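Local coordinates for protein acetolactate synthase isozyme 1 large subunit (Escherichia coli, PDB 6LPI) that binds thiamine diphosphate, flavin-adenine dinucleotide and a magnesium ion as the large subunit of a thiamine diphosphate-dependent enzyme, at residues 56-61 with 454-459; 63-68 with 419-424. All coordinates share one frame; numbering follows the deposited sequence.

Contact 1: residues 56-61 with 454-459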
loop_
_atom_site.group_PDB
_atom_site.type_symbol
_atom_site.label_atom_id
_atom_site.label_comp_id
_atom_site.label_asym_id
_atom_site.label_seq_id
_atom_site.Cartn_x
_atom_site.Cartn_y
_atom_site.Cartn_z
ATOM N N LEU B 56 21.862 3.960 7.290
ATOM C CA LEU B 56 22.085 2.623 7.826
ATOM C C LEU B 56 20.959 2.276 8.796
ATOM O O LEU B 56 20.878 2.826 9.902
ATOM C CB LEU B 56 23.443 2.530 8.512
ATOM C CG LEU B 56 23.896 1.185 9.063
ATOM C CD1 LEU B 56 23.764 0.104 7.989
ATOM C CD2 LEU B 56 25.320 1.273 9.561
ATOM N N ALA B 57 20.053 1.419 8.350
ATOM C CA ALA B 57 19.034 0.889 9.227
ATOM C C ALA B 57 19.666 -0.074 10.229
ATOM O O ALA B 57 20.855 -0.416 10.170
ATOM C CB ALA B 57 17.961 0.166 8.412
ATOM N N ARG B 58 18.855 -0.506 11.177
ATOM C CA ARG B 58 19.286 -1.519 12.120
ATOM C C ARG B 58 18.667 -2.873 11.838
ATOM O O ARG B 58 19.023 -3.853 12.490
ATOM C CB ARG B 58 18.966 -1.073 13.547
ATOM C CG ARG B 58 20.155 -0.474 14.248
ATOM C CD ARG B 58 20.310 0.981 13.928
ATOM N NE ARG B 58 21.429 1.506 14.679
ATOM C CZ ARG B 58 22.140 2.557 14.300
ATOM N NH1 ARG B 58 21.835 3.197 13.173
ATOM N NH2 ARG B 58 23.144 2.968 15.060
ATOM N N HIS B 59 17.775 -2.960 10.866
ATOM C CA HIS B 59 17.163 -4.230 10.525
ATOM C C HIS B 59 16.598 -4.016 9.136
ATOM O O HIS B 59 16.051 -2.943 8.853
ATOM C CB HIS B 59 16.038 -4.604 11.517
ATOM C CG HIS B 59 15.439 -5.961 11.295
ATOM N ND1 HIS B 59 14.632 -6.263 10.217
ATOM C CD2 HIS B 59 15.501 -7.090 12.043
ATOM C CE1 HIS B 59 14.255 -7.528 10.289
ATOM N NE2 HIS B 59 14.768 -8.052 11.389
ATOM N N GLU B 60 16.767 -5.009 8.255
ATOM C CA GLU B 60 16.446 -4.735 6.863
ATOM C C GLU B 60 14.954 -4.474 6.700
ATOM O O GLU B 60 14.562 -3.683 5.834
ATOM C CB GLU B 60 16.933 -5.869 5.958
ATOM C CG GLU B 60 18.473 -5.990 5.867
ATOM C CD GLU B 60 19.068 -6.908 6.937
ATOM O OE1 GLU B 60 18.343 -7.213 7.919
ATOM O OE2 GLU B 60 20.242 -7.336 6.795
ATOM N N GLN B 61 14.117 -5.039 7.582
ATOM C CA GLN B 61 12.711 -4.650 7.580
ATOM C C GLN B 61 12.580 -3.148 7.808
ATOM O O GLN B 61 11.805 -2.461 7.122
ATOM C CB GLN B 61 11.951 -5.392 8.669
ATOM C CG GLN B 61 10.475 -5.442 8.376
ATOM C CD GLN B 61 9.636 -5.825 9.558
ATOM O OE1 GLN B 61 9.001 -4.965 10.180
ATOM N NE2 GLN B 61 9.626 -7.113 9.887
ATOM N N MET B 454 14.719 3.064 16.584
ATOM C CA MET B 454 14.913 4.215 17.458
ATOM C C MET B 454 16.314 4.774 17.312
ATOM O O MET B 454 16.490 5.993 17.191
ATOM C CB MET B 454 14.640 3.839 18.911
ATOM C CG MET B 454 13.219 4.117 19.327
ATOM S SD MET B 454 12.901 3.807 21.075
ATOM C CE MET B 454 11.122 4.004 21.121
ATOM N N ALA B 455 17.318 3.892 17.263
ATOM C CA ALA B 455 18.690 4.347 17.049
ATOM C C ALA B 455 18.790 5.153 15.763
ATOM O O ALA B 455 19.318 6.279 15.753
ATOM C CB ALA B 455 19.643 3.151 17.016
ATOM N N THR B 456 18.228 4.603 14.678
ATOM C CA THR B 456 18.196 5.293 13.395
ATOM C C THR B 456 17.595 6.683 13.522
ATOM O O THR B 456 18.088 7.639 12.911
ATOM C CB THR B 456 17.425 4.451 12.373
ATOM O OG1 THR B 456 17.987 3.131 12.321
ATOM C CG2 THR B 456 17.472 5.078 11.004
ATOM N N ALA B 457 16.566 6.830 14.359
ATOM C CA ALA B 457 15.940 8.142 14.503
ATOM C C ALA B 457 16.875 9.130 15.180
ATOM O O ALA B 457 16.998 10.283 14.744
ATOM C CB ALA B 457 14.634 8.021 15.286
ATOM N N SER B 458 17.557 8.701 16.235
ATOM C CA SER B 458 18.313 9.687 16.990
ATOM C C SER B 458 19.591 10.073 16.267
ATOM O O SER B 458 19.966 11.254 16.253
ATOM C CB SER B 458 18.607 9.158 18.392
ATOM O OG SER B 458 19.509 8.084 18.331
ATOM N N GLU B 459 20.245 9.096 15.632
ATOM C CA GLU B 459 21.525 9.347 14.976
ATOM C C GLU B 459 21.390 10.293 13.790
ATOM O O GLU B 459 22.321 11.051 13.504
ATOM C CB GLU B 459 22.145 8.027 14.558
ATOM C CG GLU B 459 22.318 7.099 15.738
ATOM C CD GLU B 459 23.092 5.839 15.398
ATOM O OE1 GLU B 459 23.126 5.446 14.201
ATOM O OE2 GLU B 459 23.712 5.259 16.330
#
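Arg58 and Glu459 form a salt bridge at the partly exposed end of this contact. Arg58 NH1 is 2.8 Å from Glu459 OE1, a weak bond bent to 124° at the hydrogen, and the placing of NH2 is less certain. OE1 comes in at the guanidinium edge, near its plane, but the carboxylate is turned 75° against that plane, so the two groups are far from the coplanar side-on pairing of a two-pronged salt bridge. A bend at chi2 (85°) swings the arginine along the helix, and Glu459, extended beyond CG, reaches back to meet it. Ala455 then covers part of one guanidinium face, its CB 3.4 Å from Arg58 NE and displaced toward the rim. Alongside, Arg58 and Thr456 run past each other in opposite directions, with Arg58 CD 3.5 Å from Thr456 OG1. That hydroxyl has its hydrogen bond with Glu453 OE1, while Glu453 OE2 takes the backbone N of Arg58; a single carboxylate thus ties the turn to the helix. Just beyond, His59 N-caps helix 60-74: its ND1 accepts from Gln61 N in the ring plane at 3.0 Å. Glu60, in the first turn, belongs to a thiamine diphosphate pocket. The loop leaves strand 53-56, an outer strand of the N-terminal parallel sheet, where Ala57 pairs by backbone with Gly33; helix 453-459 of the C-terminal domain lies against it, with Thr456 also touching Ile427 of helix 422-432.

Contact 2: residues 63-68 with 419-424. With TPP (thiamine diphosphate), chain J.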
loop_
_atom_site.group_PDB
_atom_site.type_symbol
_atom_site.label_atom_id
_atom_site.label_comp_id
_atom_site.label_asym_id
_atom_site.label_seq_id
_atom_site.Cartn_x
_atom_site.Cartn_y
_atom_site.Cartn_z
ATOM N N ALA B 63 14.943 -0.876 7.051
ATOM C CA ALA B 63 15.385 -0.224 5.813
ATOM C C ALA B 63 14.247 -0.130 4.812
ATOM O O ALA B 63 14.013 0.927 4.207
ATOM C CB ALA B 63 16.548 -0.986 5.179
ATOM N N GLY B 64 13.513 -1.234 4.646
ATOM C CA GLY B 64 12.416 -1.241 3.701
ATOM C C GLY B 64 11.289 -0.310 4.100
ATOM O O GLY B 64 10.752 0.416 3.263
ATOM N N PHE B 65 10.930 -0.290 5.386
ATOM C CA PHE B 65 9.832 0.590 5.775
ATOM C C PHE B 65 10.249 2.064 5.740
ATOM O O PHE B 65 9.402 2.931 5.500
ATOM C CB PHE B 65 9.303 0.199 7.151
ATOM C CG PHE B 65 8.359 -0.966 7.119
ATOM C CD1 PHE B 65 7.252 -0.959 6.272
ATOM C CD2 PHE B 65 8.565 -2.069 7.934
ATOM C CE1 PHE B 65 6.371 -2.021 6.243
ATOM C CE2 PHE B 65 7.683 -3.153 7.904
ATOM C CZ PHE B 65 6.590 -3.124 7.055
ATOM N N ILE B 66 11.532 2.369 5.962
ATOM C CA ILE B 66 12.012 3.742 5.791
ATOM C C ILE B 66 11.926 4.152 4.327
ATOM O O ILE B 66 11.481 5.265 3.986
ATOM C CB ILE B 66 13.445 3.888 6.326
ATOM C CG1 ILE B 66 13.480 3.777 7.844
ATOM C CG2 ILE B 66 14.042 5.230 5.919
ATOM C CD1 ILE B 66 14.892 3.691 8.337
ATOM N N ALA B 67 12.393 3.274 3.438
ATOM C CA ALA B 67 12.146 3.492 2.019
ATOM C C ALA B 67 10.653 3.707 1.775
ATOM O O ALA B 67 10.254 4.556 0.972
ATOM C CB ALA B 67 12.688 2.318 1.203
ATOM N N GLN B 68 9.814 2.953 2.478
ATOM C CA GLN B 68 8.378 3.111 2.318
ATOM C C GLN B 68 7.900 4.489 2.759
ATOM O O GLN B 68 7.032 5.069 2.112
ATOM C CB GLN B 68 7.641 2.022 3.071
ATOM C CG GLN B 68 7.272 0.862 2.171
ATOM C CD GLN B 68 5.905 0.291 2.536
ATOM O OE1 GLN B 68 4.915 1.027 2.682
ATOM N NE2 GLN B 68 5.859 -1.014 2.743
ATOM N N MET B 419 2.287 -4.784 11.917
ATOM C CA MET B 419 2.840 -4.181 13.119
ATOM C C MET B 419 4.293 -3.844 12.868
ATOM O O MET B 419 5.005 -4.575 12.163
ATOM C CB MET B 419 2.707 -5.083 14.347
ATOM C CG MET B 419 1.244 -5.422 14.688
ATOM S SD MET B 419 1.083 -6.576 16.068
ATOM C CE MET B 419 2.267 -5.778 17.179
ATOM N N GLY B 420 4.707 -2.685 13.379
ATOM C CA GLY B 420 6.070 -2.236 13.208
ATOM C C GLY B 420 6.272 -1.279 12.060
ATOM O O GLY B 420 7.389 -0.788 11.875
ATOM N N PHE B 421 5.224 -0.997 11.288
ATOM C CA PHE B 421 5.337 -0.083 10.154
ATOM C C PHE B 421 5.643 1.355 10.602
ATOM O O PHE B 421 6.488 2.047 10.003
ATOM C CB PHE B 421 4.040 -0.155 9.347
ATOM C CG PHE B 421 3.835 0.994 8.403
ATOM C CD1 PHE B 421 4.265 0.909 7.084
ATOM C CD2 PHE B 421 3.224 2.158 8.825
ATOM C CE1 PHE B 421 4.081 1.964 6.212
ATOM C CE2 PHE B 421 3.028 3.208 7.957
ATOM C CZ PHE B 421 3.449 3.114 6.650
ATOM N N GLY B 422 4.987 1.804 11.670
ATOM C CA GLY B 422 4.983 3.190 12.098
ATOM C C GLY B 422 6.320 3.872 12.311
ATOM O O GLY B 422 6.588 4.910 11.706
ATOM N N LEU B 423 7.184 3.339 13.165
ATOM C CA LEU B 423 8.384 4.115 13.465
ATOM C C LEU B 423 9.305 4.222 12.249
ATOM O O LEU B 423 9.727 5.349 11.917
ATOM C CB LEU B 423 9.071 3.543 14.710
ATOM C CG LEU B 423 10.538 3.814 15.024
ATOM C CD1 LEU B 423 10.796 5.304 15.174
ATOM C CD2 LEU B 423 10.912 3.071 16.299
ATOM N N PRO B 424 9.639 3.137 11.529
ATOM C CA PRO B 424 10.496 3.322 10.344
ATOM C C PRO B 424 9.834 4.124 9.241
ATOM O O PRO B 424 10.522 4.896 8.553
ATOM C CB PRO B 424 10.834 1.890 9.916
ATOM C CG PRO B 424 9.857 1.041 10.589
ATOM C CD PRO B 424 9.475 1.713 11.849
HETATM N "N1'" TPP J . 1.823 -9.954 14.111
HETATM C "C2'" TPP J . 2.176 -8.962 13.215
HETATM C CM2 TPP J . 3.592 -8.803 12.745
HETATM N "N3'" TPP J . 1.235 -8.093 12.723
HETATM C "C4'" TPP J . -0.077 -8.208 13.088
HETATM N "N4'" TPP J . -0.937 -7.338 12.558
HETATM C "C5'" TPP J . -0.449 -9.206 13.993
HETATM C "C6'" TPP J . 0.514 -10.073 14.500
HETATM C "C7'" TPP J . -1.886 -9.338 14.455
HETATM N N3 TPP J . -2.218 -8.164 15.217
HETATM C C2 TPP J . -2.859 -7.076 14.671
HETATM S S1 TPP J . -3.111 -5.878 15.693
HETATM C C5 TPP J . -2.410 -6.703 16.893
HETATM C C4 TPP J . -1.944 -7.940 16.524
HETATM C CM4 TPP J . -1.267 -8.856 17.485
HETATM C C6 TPP J . -2.324 -6.056 18.254
HETATM C C7 TPP J . -1.700 -4.663 18.188
HETATM O O7 TPP J . -0.919 -4.479 19.348
HETATM P PA TPP J . -0.516 -3.006 19.871
HETATM O O1A TPP J . 0.766 -2.530 19.244
HETATM O O2A TPP J . -0.411 -3.131 21.380
HETATM O O3A TPP J . -1.674 -1.988 19.409
HETATM P PB TPP J . -3.012 -1.680 20.290
HETATM O O1B TPP J . -3.468 -0.246 20.014
HETATM O O2B TPP J . -4.143 -2.627 19.977
HETATM O O3B TPP J . -2.705 -1.903 21.757
#
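Residues 63-68, within helix 60-74, come nearest to 419-424 where Ile66 and Pro424 bring their CA atoms to 4.8 Å, with Ile66 CA 3.3 Å from Pro424 O in a CA-H...O contact. Gly420, at positive phi, turns the chain just ahead of helix 422-432, and the backbone of Phe421 is thereby laid over Phe65: Phe421 CA stands above the middle of the Phe65 ring, 4.2 Å from its centroid and only 3° off the normal, a CH-pi contact. The Phe421 ring swings out to one side, its CG anti to the backbone N (chi1 163°), and turns its edge toward that same face in an offset edge-to-face pair, with centroids 5.6 Å apart and planes at 82°. The closest ring carbons are Phe65 CD1 and Phe421 CD1, 3.6 Å apart. Pro424 fills in beside the root of the phenylalanine, CG lying 3.6 Å from Phe65 CB, and its CB also meets Ile66 CG1, the two side chains crossing at about a right angle. Further along the same edge of the Phe421 ring, Gln68 OE1 lies near the ring plane, 3.7 Å from CE1. This amide has its polar partners elsewhere: OE1 bonds Arg72 NE, and NE2 goes to Asp97 and Ala94 O. The chemistry is therefore that of a buried seam between the two thiamine diphosphate-binding domains, held by apolar and aromatic packing, while the polar groups beside it, the Gln68 amide and Gly420 O, find hydrogen bonds in residues around the seam, Asn450 for the latter.

How the contacts relate
The two contacts lie about 10 Å apart between centres and share helix 60-74: contact 1 holds its capped beginning, contact 2 its following turns. They meet in packing, Thr456 CG2 standing 4.0 Å from Ile66 CD1 and Met454 N 3.8 Å from Leu423 CD2. Asn450 ND2 joins them as well, bonding both Gln61 OE1 and Gly420 O. Toward the cofactor, Met419 lies along thiamine diphosphate, CG 3.3 Å from its N3' and SD 3.4 Å from its C4, touching both rings. Glu60 OE1 is 17.9 Å from N1' of that molecule, consistent with its lining a different cofactor site, as in dimeric relatives whose sites lie between subunits.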